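Local coordinates for protein antigen 43 (Escherichia coli, PDB 4KH3) that self-associates at the bacterial surface as the alpha domain of an autotransporter, driving cell clumping by a Velcro-like mechanism and probably contributing to biofilm formation, at residues Ser449-Val454 with Glu468-Leu473; Leu424-Gly429 with Val444-Ser449; Ala431-Gly436 with Ser455-Thr460; Lys462-Asn467 with Val478-Ile483; Thr386-Gly391 with Asn408-Thr413. One frame throughout, in Å; residues are numbered along the deposited sequence.

Contact 1: Ser449-Val454 with Glu468-Leu473; sequences SGTLTV and EGTLTL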
# COMPACT_ATOMS: atom_id res chain seq x y z
N SER A 449 31.76 -21.70 -13.19
CA SER A 449 31.23 -22.18 -14.47
C SER A 449 30.26 -21.20 -15.15
O SER A 449 29.75 -21.47 -16.24
CB SER A 449 30.54 -23.53 -14.27
OG SER A 449 29.49 -23.44 -13.32
N GLY A 450 30.02 -20.06 -14.52
CA GLY A 450 29.08 -19.09 -15.05
C GLY A 450 29.63 -18.30 -16.22
O GLY A 450 30.73 -18.54 -16.71
N THR A 451 28.85 -17.33 -16.68
CA THR A 451 29.23 -16.51 -17.80
C THR A 451 29.34 -15.05 -17.39
O THR A 451 28.40 -14.49 -16.82
CB THR A 451 28.22 -16.63 -18.93
OG1 THR A 451 28.16 -17.99 -19.37
CG2 THR A 451 28.60 -15.73 -20.10
N LEU A 452 30.49 -14.44 -17.67
CA LEU A 452 30.64 -13.01 -17.54
C LEU A 452 30.36 -12.39 -18.89
O LEU A 452 31.09 -12.63 -19.84
CB LEU A 452 32.05 -12.64 -17.08
CG LEU A 452 32.41 -11.15 -17.13
CD1 LEU A 452 31.41 -10.31 -16.36
CD2 LEU A 452 33.81 -10.94 -16.56
N THR A 453 29.29 -11.62 -18.98
CA THR A 453 28.97 -10.89 -20.19
C THR A 453 29.43 -9.45 -20.04
O THR A 453 29.09 -8.79 -19.06
CB THR A 453 27.45 -10.86 -20.48
OG1 THR A 453 26.94 -12.19 -20.59
CG2 THR A 453 27.16 -10.06 -21.77
N VAL A 454 30.19 -8.97 -21.01
CA VAL A 454 30.50 -7.56 -21.09
C VAL A 454 29.73 -7.00 -22.29
O VAL A 454 29.93 -7.45 -23.41
CB VAL A 454 32.00 -7.33 -21.29
CG1 VAL A 454 32.31 -5.85 -21.43
CG2 VAL A 454 32.78 -7.94 -20.13
N GLU A 468 37.99 -19.95 -15.64
CA GLU A 468 36.94 -20.95 -15.78
C GLU A 468 35.69 -20.34 -16.40
O GLU A 468 35.44 -19.14 -16.25
CB GLU A 468 36.62 -21.61 -14.43
CG GLU A 468 35.72 -22.85 -14.53
CD GLU A 468 36.37 -24.03 -15.27
OE1 GLU A 468 35.62 -24.92 -15.74
OE2 GLU A 468 37.62 -24.09 -15.37
N GLY A 469 34.91 -21.15 -17.11
CA GLY A 469 33.64 -20.69 -17.63
C GLY A 469 33.77 -19.76 -18.81
O GLY A 469 34.80 -19.73 -19.46
N THR A 470 32.70 -19.00 -19.07
CA THR A 470 32.57 -18.24 -20.31
C THR A 470 32.72 -16.73 -20.13
O THR A 470 32.14 -16.14 -19.23
CB THR A 470 31.19 -18.50 -20.94
OG1 THR A 470 31.05 -19.89 -21.24
CG2 THR A 470 31.00 -17.67 -22.22
N LEU A 471 33.49 -16.11 -21.02
CA LEU A 471 33.55 -14.66 -21.08
C LEU A 471 32.98 -14.25 -22.42
O LEU A 471 33.47 -14.66 -23.46
CB LEU A 471 35.00 -14.18 -20.97
CG LEU A 471 35.19 -12.68 -21.19
CD1 LEU A 471 34.39 -11.88 -20.17
CD2 LEU A 471 36.66 -12.30 -21.11
N THR A 472 31.92 -13.44 -22.38
CA THR A 472 31.30 -12.99 -23.62
C THR A 472 31.47 -11.49 -23.76
O THR A 472 31.13 -10.73 -22.85
CB THR A 472 29.81 -13.36 -23.67
OG1 THR A 472 29.68 -14.79 -23.77
CG2 THR A 472 29.13 -12.72 -24.87
N LEU A 473 32.02 -11.07 -24.88
CA LEU A 473 32.26 -9.66 -25.10
C LEU A 473 31.36 -9.19 -26.23
O LEU A 473 31.66 -9.38 -27.40
CB LEU A 473 33.72 -9.41 -25.46
CG LEU A 473 34.74 -9.98 -24.48
CD1 LEU A 473 36.15 -9.70 -24.96
CD2 LEU A 473 34.54 -9.39 -23.10
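Thr451 and Thr470 share one rotamer (chi1 -61° and -60°), in which the methyl CG2 stands anti to the backbone N and the hydroxyl OG1 sits beside it. The two side chains therefore run side by side and point the same way: Thr451 CG2 meets Thr470 CG2 at 3.7 Å, and Thr451 OG1 rests 3.5 Å from Thr470 CB. Thr453 and Thr472 stand level on the same face in the same rotamer, though their side chains touch more loosely.

Leucine and valine fill the other face. Leu471 extends one methyl, CD1, across the strand gap to Leu452 CG at 3.7 Å, and Leu473 CD2 comes equally close to Val454 CB. Leu471 also touches Val464 and Leu466, placing this face inside the solenoid.

The backbones form a parallel ladder, their axes 8° apart. Its bonds pass back and forth between the strands, from Thr470 N to Gly450 O, Leu452 N to Thr470 O, Thr472 N to Leu452 O and finally Val454 N to Thr472 O, the shortest at 2.7 Å. Such in-register stacking of successive coils fits the right-handed parallel beta-helix expected of the pectate lyase-like clan to which the stalk repeats belong. With peptide polar groups joined between coils, aliphatic carbons inward and threonine hydroxyls on the more open face, the chemistry implies cohesion from backbone bonding together with an apolar interior.

Contact 2: Leu424-Gly429 with Val444-Ser449; sequences LTIREG and VEKSGS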
# COMPACT_ATOMS: atom_id res chain seq x y z
N LEU A 424 38.73 -6.80 -10.26
CA LEU A 424 37.32 -7.10 -10.49
C LEU A 424 37.19 -8.61 -10.70
O LEU A 424 37.82 -9.17 -11.58
CB LEU A 424 36.84 -6.34 -11.73
CG LEU A 424 35.40 -6.58 -12.18
CD1 LEU A 424 34.44 -6.25 -11.06
CD2 LEU A 424 35.07 -5.75 -13.43
N THR A 425 36.40 -9.27 -9.87
CA THR A 425 36.39 -10.73 -9.88
C THR A 425 34.99 -11.34 -9.92
O THR A 425 34.09 -10.92 -9.18
CB THR A 425 37.20 -11.33 -8.70
OG1 THR A 425 37.21 -12.76 -8.80
CG2 THR A 425 36.60 -10.96 -7.37
N ILE A 426 34.83 -12.33 -10.79
CA ILE A 426 33.60 -13.11 -10.88
C ILE A 426 33.95 -14.54 -10.51
O ILE A 426 34.77 -15.18 -11.16
CB ILE A 426 33.01 -13.07 -12.30
CG1 ILE A 426 32.44 -11.68 -12.60
CG2 ILE A 426 31.92 -14.13 -12.46
CD1 ILE A 426 33.45 -10.62 -12.92
N ARG A 427 33.33 -15.05 -9.45
CA ARG A 427 33.75 -16.33 -8.91
C ARG A 427 32.69 -17.43 -8.96
O ARG A 427 33.00 -18.61 -8.78
CB ARG A 427 34.22 -16.13 -7.47
CG ARG A 427 35.30 -15.08 -7.33
CD ARG A 427 35.80 -14.97 -5.90
NE ARG A 427 36.22 -16.26 -5.38
CZ ARG A 427 35.97 -16.68 -4.14
NH1 ARG A 427 35.30 -15.91 -3.30
NH2 ARG A 427 36.39 -17.88 -3.75
N GLU A 428 31.45 -17.05 -9.24
CA GLU A 428 30.32 -17.94 -9.04
C GLU A 428 29.08 -17.40 -9.77
O GLU A 428 28.74 -16.24 -9.62
CB GLU A 428 30.05 -18.05 -7.54
CG GLU A 428 29.01 -19.07 -7.11
CD GLU A 428 28.77 -19.03 -5.61
OE1 GLU A 428 29.53 -18.32 -4.90
OE2 GLU A 428 27.83 -19.71 -5.13
N GLY A 429 28.43 -18.25 -10.56
CA GLY A 429 27.28 -17.82 -11.35
C GLY A 429 27.61 -16.84 -12.47
O GLY A 429 28.73 -16.78 -12.97
N VAL A 444 40.70 -8.16 -14.50
CA VAL A 444 39.47 -8.90 -14.26
C VAL A 444 39.78 -10.39 -14.09
O VAL A 444 40.57 -10.95 -14.86
CB VAL A 444 38.48 -8.73 -15.42
CG1 VAL A 444 37.12 -9.28 -15.03
CG2 VAL A 444 38.38 -7.27 -15.84
N GLU A 445 39.19 -11.02 -13.08
CA GLU A 445 39.36 -12.46 -12.85
C GLU A 445 38.03 -13.17 -13.08
O GLU A 445 37.01 -12.77 -12.51
CB GLU A 445 39.81 -12.75 -11.42
CG GLU A 445 40.86 -11.80 -10.87
CD GLU A 445 42.27 -12.25 -11.17
OE1 GLU A 445 42.50 -13.49 -11.22
OE2 GLU A 445 43.14 -11.37 -11.35
N LYS A 446 38.03 -14.21 -13.91
CA LYS A 446 36.82 -14.97 -14.15
C LYS A 446 37.00 -16.45 -13.79
O LYS A 446 37.80 -17.16 -14.40
CB LYS A 446 36.34 -14.83 -15.60
CG LYS A 446 35.20 -15.77 -15.98
CD LYS A 446 33.98 -15.57 -15.09
CE LYS A 446 32.82 -16.50 -15.49
NZ LYS A 446 33.01 -17.91 -15.04
N SER A 447 36.25 -16.89 -12.80
CA SER A 447 36.26 -18.28 -12.39
C SER A 447 34.83 -18.75 -12.20
O SER A 447 33.88 -18.00 -12.45
CB SER A 447 37.09 -18.47 -11.11
OG SER A 447 36.66 -17.59 -10.09
N GLY A 448 34.67 -20.00 -11.77
CA GLY A 448 33.35 -20.61 -11.73
C GLY A 448 32.82 -20.90 -13.13
O GLY A 448 33.35 -20.40 -14.13
N SER A 449 31.76 -21.70 -13.19
CA SER A 449 31.23 -22.18 -14.47
C SER A 449 30.26 -21.20 -15.15
O SER A 449 29.75 -21.47 -16.24
CB SER A 449 30.54 -23.53 -14.27
OG SER A 449 29.49 -23.44 -13.32
O HOH W 1 37.88 -15.23 -10.49
O HOH W 2 31.13 -18.36 -12.65
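Three backbone bonds tie Leu424-Gly429 to Val444-Ser449 in parallel register: Glu445 N gives to Leu424 O (2.7 Å), Ile426 N to Glu445 O (2.8 Å) and Ser447 N to Ile426 O (2.8 Å). All three are nearly linear, the least straight having 163° at the hydrogen, and the strand axes diverge by only 9°. This is one rung-to-rung step of the beta-helix, continued by strand 403-407 before it and 463-466 after it.

Apolar contact lies on the face of Ile426 and Lys446. The lysine's methylene chain crosses the isoleucine obliquely, CD lying 3.6 Å from Ile426 CG2, while Val444 CG1 is within loose reach of Leu424 and Ile426. Leu452, from the neighbouring wall, covers this patch.

Charged and water-mediated links finish the strand end. Lys446 bends at chi2 and chi4, which returns its ammonium to the residue that follows in its own segment: NZ donates to Ser447 O at 2.7 Å from above the carbonyl plane, 62° out of it, and also bonds Gly450 O and Glu468 O. One water bridges Thr425 OG1, Ser447 OG (2.7 Å) and Ile426 O, to which it donates. A second donates to Ser447 O (2.8 Å) and Gly429 O (2.9 Å), spanning the diverging loops.

The chemistry implies that the lysine's positive charge, on a largely buried side chain, is probably stabilised by the carbonyl oxygens of Ser447, Gly450 and Glu468, and would probably polarise the three peptide groups it grips.

Contact 3: Ala431-Gly436 with Ser455-Thr460; sequences ALLQGG and SNTTLT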
# COMPACT_ATOMS: atom_id res chain seq x y z
N ALA A 431 27.45 -12.90 -14.42
CA ALA A 431 27.59 -11.49 -14.12
C ALA A 431 27.44 -10.67 -15.40
O ALA A 431 27.75 -11.15 -16.49
CB ALA A 431 28.93 -11.21 -13.45
N LEU A 432 26.95 -9.45 -15.27
CA LEU A 432 26.82 -8.55 -16.41
C LEU A 432 27.50 -7.23 -16.11
O LEU A 432 27.19 -6.58 -15.11
CB LEU A 432 25.34 -8.30 -16.76
CG LEU A 432 25.09 -7.34 -17.93
CD1 LEU A 432 25.71 -7.89 -19.20
CD2 LEU A 432 23.59 -7.07 -18.16
N LEU A 433 28.44 -6.85 -16.96
CA LEU A 433 29.03 -5.52 -16.91
C LEU A 433 28.59 -4.85 -18.19
O LEU A 433 28.83 -5.37 -19.27
CB LEU A 433 30.55 -5.60 -16.86
CG LEU A 433 31.34 -4.35 -17.23
CD1 LEU A 433 31.09 -3.23 -16.25
CD2 LEU A 433 32.82 -4.67 -17.28
N GLN A 434 27.92 -3.71 -18.07
CA GLN A 434 27.33 -3.10 -19.24
C GLN A 434 27.41 -1.58 -19.23
O GLN A 434 27.37 -0.95 -18.18
CB GLN A 434 25.87 -3.52 -19.38
CG GLN A 434 25.00 -3.06 -18.22
CD GLN A 434 23.54 -3.33 -18.45
OE1 GLN A 434 23.11 -3.60 -19.57
NE2 GLN A 434 22.76 -3.28 -17.38
N GLY A 435 27.53 -1.01 -20.43
CA GLY A 435 27.48 0.42 -20.61
C GLY A 435 28.78 1.13 -20.29
O GLY A 435 29.73 0.53 -19.76
N GLY A 436 28.82 2.41 -20.63
CA GLY A 436 29.89 3.30 -20.23
C GLY A 436 31.29 2.84 -20.55
O GLY A 436 31.57 2.33 -21.63
N SER A 455 28.84 -6.04 -22.05
CA SER A 455 27.99 -5.54 -23.11
C SER A 455 28.02 -4.02 -23.27
O SER A 455 27.70 -3.29 -22.33
CB SER A 455 26.54 -6.01 -22.91
OG SER A 455 25.67 -5.39 -23.84
N ASN A 456 28.41 -3.57 -24.46
CA ASN A 456 28.39 -2.15 -24.79
C ASN A 456 29.21 -1.31 -23.81
O ASN A 456 28.76 -0.30 -23.29
CB ASN A 456 26.95 -1.64 -24.90
CG ASN A 456 26.87 -0.22 -25.47
OD1 ASN A 456 27.78 0.24 -26.17
ND2 ASN A 456 25.78 0.48 -25.16
N THR A 457 30.43 -1.77 -23.56
CA THR A 457 31.34 -1.11 -22.64
C THR A 457 32.67 -0.85 -23.34
O THR A 457 33.09 -1.61 -24.21
CB THR A 457 31.60 -2.01 -21.42
OG1 THR A 457 30.35 -2.39 -20.83
CG2 THR A 457 32.46 -1.30 -20.38
N THR A 458 33.34 0.23 -22.98
CA THR A 458 34.73 0.36 -23.33
C THR A 458 35.51 -0.16 -22.14
O THR A 458 35.55 0.46 -21.09
CB THR A 458 35.12 1.80 -23.66
OG1 THR A 458 34.46 2.20 -24.87
CG2 THR A 458 36.62 1.92 -23.85
N LEU A 459 36.12 -1.34 -22.30
CA LEU A 459 36.85 -1.97 -21.22
C LEU A 459 38.36 -1.99 -21.46
O LEU A 459 38.85 -2.69 -22.35
CB LEU A 459 36.34 -3.40 -21.00
CG LEU A 459 37.09 -4.16 -19.92
CD1 LEU A 459 36.91 -3.47 -18.59
CD2 LEU A 459 36.60 -5.58 -19.86
N THR A 460 39.09 -1.20 -20.68
CA THR A 460 40.54 -1.17 -20.78
C THR A 460 41.15 -1.59 -19.45
O THR A 460 41.04 -0.88 -18.45
CB THR A 460 41.04 0.22 -21.13
OG1 THR A 460 40.38 0.67 -22.32
CG2 THR A 460 42.55 0.17 -21.36
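Leu433, Ser455 and Thr457 bury the most surface where Ala431-Gly436 meets Ser455-Thr460. Leu433 contributes first through its backbone: its O accepts from Ser455 N at 2.9 Å, an almost straight bond of 165°. Its side chain, CG anti to the backbone N, brings CD2 to the edge of van der Waals reach of Leu459 CD1; it also touches Leu412 and Leu414 of the preceding coil.

Ser455 sits level with Gln434 in parallel pairing and returns a second bond: Gly435 N donates to Ser455 O at 3.0 Å. The same oxygen lies 3.1 Å from Gln434 CA, a short C-H...O approach. The amide of Gln434 turns to the preceding coil instead, NE2 bonding Thr413 OG1.

Past this pair both segments bend away from their strands, forming equivalent corners of two stacked beta-helix coils. Gly435 and Gly436 both have positive phi, and Asn456 adopts left-handed backbone angles. Beyond the corner the coils are joined again, Thr458 N donating to Gly436 O at 3.1 Å.

Thr457, largely buried, packs its side chain against Gly435. Its OG1 is 3.2 Å from Gly435 O and 3.2 Å from Ser455 O, so its single proton could serve either carbonyl, while CG2 lies 3.3 Å from Gly435 O. The backbone N of Thr457 is taken by Ser476 OG of the following coil.

Contact 4: Lys462-Asn467 with Val478-Ile483; sequences KAVNLN and VTTDVI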
# COMPACT_ATOMS: atom_id res chain seq x y z
N LYS A 462 44.49 -4.21 -17.61
CA LYS A 462 45.81 -4.74 -17.86
C LYS A 462 45.69 -6.17 -18.38
O LYS A 462 46.36 -6.55 -19.33
CB LYS A 462 46.65 -4.73 -16.59
CG LYS A 462 48.08 -5.18 -16.80
CD LYS A 462 48.68 -5.78 -15.53
CE LYS A 462 50.19 -5.94 -15.62
NZ LYS A 462 50.89 -4.62 -15.73
N ALA A 463 44.82 -6.94 -17.74
CA ALA A 463 44.67 -8.34 -18.09
C ALA A 463 43.30 -8.83 -17.66
O ALA A 463 42.75 -8.38 -16.66
CB ALA A 463 45.75 -9.17 -17.41
N VAL A 464 42.75 -9.76 -18.43
CA VAL A 464 41.57 -10.49 -18.00
C VAL A 464 41.98 -11.93 -17.78
O VAL A 464 42.33 -12.62 -18.72
CB VAL A 464 40.47 -10.43 -19.05
CG1 VAL A 464 39.25 -11.24 -18.60
CG2 VAL A 464 40.08 -8.98 -19.32
N ASN A 465 41.99 -12.38 -16.53
CA ASN A 465 42.33 -13.76 -16.25
C ASN A 465 41.11 -14.66 -16.38
O ASN A 465 40.32 -14.80 -15.45
CB ASN A 465 42.94 -13.91 -14.85
CG ASN A 465 44.25 -13.15 -14.71
OD1 ASN A 465 45.26 -13.50 -15.33
ND2 ASN A 465 44.25 -12.11 -13.88
N LEU A 466 40.96 -15.25 -17.56
CA LEU A 466 39.86 -16.17 -17.83
C LEU A 466 40.23 -17.57 -17.35
O LEU A 466 40.83 -18.34 -18.09
CB LEU A 466 39.55 -16.18 -19.32
CG LEU A 466 38.41 -17.06 -19.82
CD1 LEU A 466 37.20 -16.90 -18.94
CD2 LEU A 466 38.08 -16.69 -21.26
N ASN A 467 39.86 -17.89 -16.11
CA ASN A 467 40.28 -19.15 -15.49
C ASN A 467 39.28 -20.28 -15.62
O ASN A 467 39.68 -21.44 -15.68
CB ASN A 467 40.62 -18.94 -14.01
CG ASN A 467 41.67 -17.88 -13.80
OD1 ASN A 467 42.44 -17.57 -14.70
ND2 ASN A 467 41.70 -17.31 -12.60
N VAL A 478 37.28 -3.56 -26.34
CA VAL A 478 38.08 -4.10 -25.26
C VAL A 478 39.57 -4.01 -25.55
O VAL A 478 40.01 -4.36 -26.64
CB VAL A 478 37.71 -5.55 -24.99
CG1 VAL A 478 38.50 -6.10 -23.80
CG2 VAL A 478 36.22 -5.66 -24.75
N THR A 479 40.34 -3.57 -24.57
CA THR A 479 41.77 -3.37 -24.71
C THR A 479 42.50 -3.97 -23.51
O THR A 479 42.61 -3.35 -22.45
CB THR A 479 42.12 -1.86 -24.87
OG1 THR A 479 41.40 -1.29 -25.98
CG2 THR A 479 43.62 -1.68 -25.10
N THR A 480 43.02 -5.19 -23.68
CA THR A 480 43.55 -5.97 -22.56
C THR A 480 44.27 -7.20 -23.10
O THR A 480 44.28 -7.45 -24.30
CB THR A 480 42.41 -6.44 -21.63
OG1 THR A 480 42.94 -7.12 -20.49
CG2 THR A 480 41.49 -7.40 -22.37
N ASP A 481 44.87 -7.97 -22.20
CA ASP A 481 45.42 -9.27 -22.53
C ASP A 481 44.54 -10.34 -21.91
O ASP A 481 44.56 -10.54 -20.70
CB ASP A 481 46.84 -9.43 -21.96
CG ASP A 481 47.89 -8.77 -22.83
OD1 ASP A 481 47.51 -8.13 -23.84
OD2 ASP A 481 49.09 -8.90 -22.49
N VAL A 482 43.76 -11.03 -22.74
CA VAL A 482 42.98 -12.14 -22.21
C VAL A 482 43.89 -13.34 -22.01
O VAL A 482 44.48 -13.85 -22.96
CB VAL A 482 41.82 -12.52 -23.12
CG1 VAL A 482 40.95 -13.57 -22.45
CG2 VAL A 482 41.00 -11.29 -23.45
N ILE A 483 44.01 -13.78 -20.76
CA ILE A 483 44.85 -14.90 -20.41
C ILE A 483 43.98 -16.07 -20.00
O ILE A 483 43.50 -16.13 -18.87
CB ILE A 483 45.81 -14.52 -19.28
CG1 ILE A 483 46.60 -13.27 -19.67
CG2 ILE A 483 46.74 -15.68 -18.92
CD1 ILE A 483 47.42 -12.71 -18.55
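Ile483 N donates to Val464 O at 2.9 Å with 171° at the hydrogen, the shortest hydrogen bond between Lys462-Asn467 and Val478-Ile483. It belongs to a parallel pairing of adjacent beta-helix coils, in which strands 463-466 and 481-483 approach to 4.6 Å between axes. The bonds on either side are less well aligned. Val464 N reaches Asp481 O at 3.0 Å from above the carbonyl plane; Leu466 N reaches Ile483 O at the same length, but with only 131° at its hydrogen. The tilt of the first of these two may reflect its place next to a corner, since the chain changes wall at Lys462 in one coil and at Thr480 in the next.

Thr480 occupies that corner with its side chain directed at the other coil. Its hydroxyl stands anti to the backbone N (chi1 -176°), which lays OG1 3.2 Å from Ala463 CA and lets it form a weak hydrogen bond with Gln461 O. The threonine crosses Val464 at about a right angle, CG2 to CG2 at 3.7 Å. Beyond Val464 on that inner face lie Val444 and Leu471, from the preceding coil and the neighbouring wall.

On the opposite face Asn465 and Ile483 run alongside each other. The amide nitrogen of Asn465 makes a weak bond to Glu445 OE2, while its oxygen is turned to the isoleucine: Asn465 OD1 lies 4.0 Å from Ile483 CD1, whose methyl also reaches Ala463 CB at 4.1 Å.

Contact 5: Thr386-Gly391 with Asn408-Thr413; sequences TTVNGG and NGAILT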
# COMPACT_ATOMS: atom_id res chain seq x y z
N THR A 386 33.55 -3.96 -2.65
CA THR A 386 32.15 -4.30 -2.87
C THR A 386 31.99 -5.75 -3.31
O THR A 386 32.72 -6.24 -4.19
CB THR A 386 31.54 -3.44 -3.96
OG1 THR A 386 31.91 -2.07 -3.77
CG2 THR A 386 30.02 -3.58 -3.94
N THR A 387 31.04 -6.45 -2.69
CA THR A 387 30.57 -7.72 -3.21
C THR A 387 29.14 -7.53 -3.70
O THR A 387 28.25 -7.15 -2.92
CB THR A 387 30.58 -8.83 -2.15
OG1 THR A 387 31.92 -9.08 -1.72
CG2 THR A 387 30.03 -10.11 -2.73
N VAL A 388 28.92 -7.75 -4.99
CA VAL A 388 27.58 -7.76 -5.55
C VAL A 388 27.20 -9.21 -5.78
O VAL A 388 27.83 -9.91 -6.57
CB VAL A 388 27.50 -7.01 -6.88
CG1 VAL A 388 26.06 -6.90 -7.34
CG2 VAL A 388 28.11 -5.65 -6.75
N ASN A 389 26.17 -9.67 -5.08
CA ASN A 389 25.76 -11.07 -5.16
C ASN A 389 24.31 -11.17 -5.59
O ASN A 389 23.42 -11.41 -4.78
CB ASN A 389 25.97 -11.75 -3.81
CG ASN A 389 25.75 -13.26 -3.86
OD1 ASN A 389 26.01 -13.90 -4.88
ND2 ASN A 389 25.28 -13.82 -2.76
N GLY A 390 24.07 -10.96 -6.88
CA GLY A 390 22.72 -10.94 -7.40
C GLY A 390 22.11 -9.55 -7.44
O GLY A 390 21.08 -9.34 -8.08
N GLY A 391 22.75 -8.61 -6.76
CA GLY A 391 22.25 -7.24 -6.73
C GLY A 391 22.62 -6.38 -7.93
O GLY A 391 23.07 -6.88 -8.97
N ASN A 408 26.56 -14.50 -9.14
CA ASN A 408 25.17 -14.96 -9.09
C ASN A 408 24.10 -13.99 -9.56
O ASN A 408 23.15 -13.72 -8.82
CB ASN A 408 24.84 -15.37 -7.66
CG ASN A 408 25.72 -16.50 -7.17
OD1 ASN A 408 25.95 -17.47 -7.89
ND2 ASN A 408 26.21 -16.38 -5.95
N GLY A 409 24.24 -13.48 -10.78
CA GLY A 409 23.22 -12.61 -11.33
C GLY A 409 23.53 -11.14 -11.14
O GLY A 409 22.72 -10.27 -11.48
N ALA A 410 24.71 -10.86 -10.60
CA ALA A 410 25.14 -9.49 -10.38
C ALA A 410 25.10 -8.69 -11.68
O ALA A 410 25.42 -9.20 -12.75
CB ALA A 410 26.53 -9.47 -9.78
N ILE A 411 24.70 -7.43 -11.57
CA ILE A 411 24.77 -6.52 -12.69
C ILE A 411 25.56 -5.29 -12.26
O ILE A 411 25.35 -4.76 -11.17
CB ILE A 411 23.38 -6.09 -13.18
CG1 ILE A 411 22.61 -7.29 -13.74
CG2 ILE A 411 23.49 -5.00 -14.24
CD1 ILE A 411 21.24 -6.92 -14.28
N LEU A 412 26.50 -4.88 -13.10
CA LEU A 412 27.28 -3.68 -12.88
C LEU A 412 27.07 -2.81 -14.10
O LEU A 412 27.56 -3.13 -15.18
CB LEU A 412 28.75 -4.03 -12.71
CG LEU A 412 29.75 -2.88 -12.81
CD1 LEU A 412 29.40 -1.77 -11.83
CD2 LEU A 412 31.14 -3.40 -12.54
N THR A 413 26.32 -1.73 -13.91
CA THR A 413 25.95 -0.84 -15.00
C THR A 413 26.76 0.45 -14.89
O THR A 413 26.77 1.10 -13.85
CB THR A 413 24.43 -0.50 -14.94
OG1 THR A 413 23.67 -1.70 -15.10
CG2 THR A 413 24.04 0.47 -16.03
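Asn408 directs its side chain at Asn389, and the two amides form a polar link between successive coils of the beta-helix at the turn where each coil passes from one wall to the next. Asn408 ND2 donates to Asn389 OD1 at 2.7 Å, 158° at the hydrogen. The donor lies in the carbonyl plane of Asn389 on a lone pair, and the acceptor is close to the amide plane of Asn408, although the two planes are turned 56° from each other. CG of Asn389 is anti to its own N (chi1 -172°), which carries the amide back to its partner even though CB starts away from it; its ND2 is held in turn by Glu370 OE1 of the coil before. Asn408 itself takes left-handed backbone angles, and its O lies 3.2 Å from Gly390 CA.

Gly409 follows with positive phi, as does Gly390 across from it, and both have backbone angles that favour glycine.

Ala410, buried, comes nearest Gly390 by backbone, CA to CA 4.1 Å. Its methyl packs against the valine of the other coil, CB lying 3.6 Å from Val388 CG1 and 3.5 Å from Val388 O; Leu406 also touches this valine.

Ile411 then restores backbone bonding to the other coil just after Gly390: Ile411 N donates to Gly391 O at 3.1 Å.

In the fold
All five contacts join neighbouring coils in the C-terminal part of one beta-helix, 29 to 48 Å from the chain's centre. Contacts 1 and 2 are closest, their centres about 8 Å apart; they share Ser449, and Leu452 CD2 packs on Ile426 CD1 at 3.7 Å. Contact 3 continues the wall of contact 1, Thr453 O meeting Leu433 N at 2.9 Å, and reaches contact 5 through Leu432 O and Leu412 N at 2.7 Å. Contact 4 extends contact 2 by Val444 O to Asn465 N and packs inward on contact 1. Contacts 4 and 5 lie farthest apart, about 20 Å between centres. No ligand or active site lies among them.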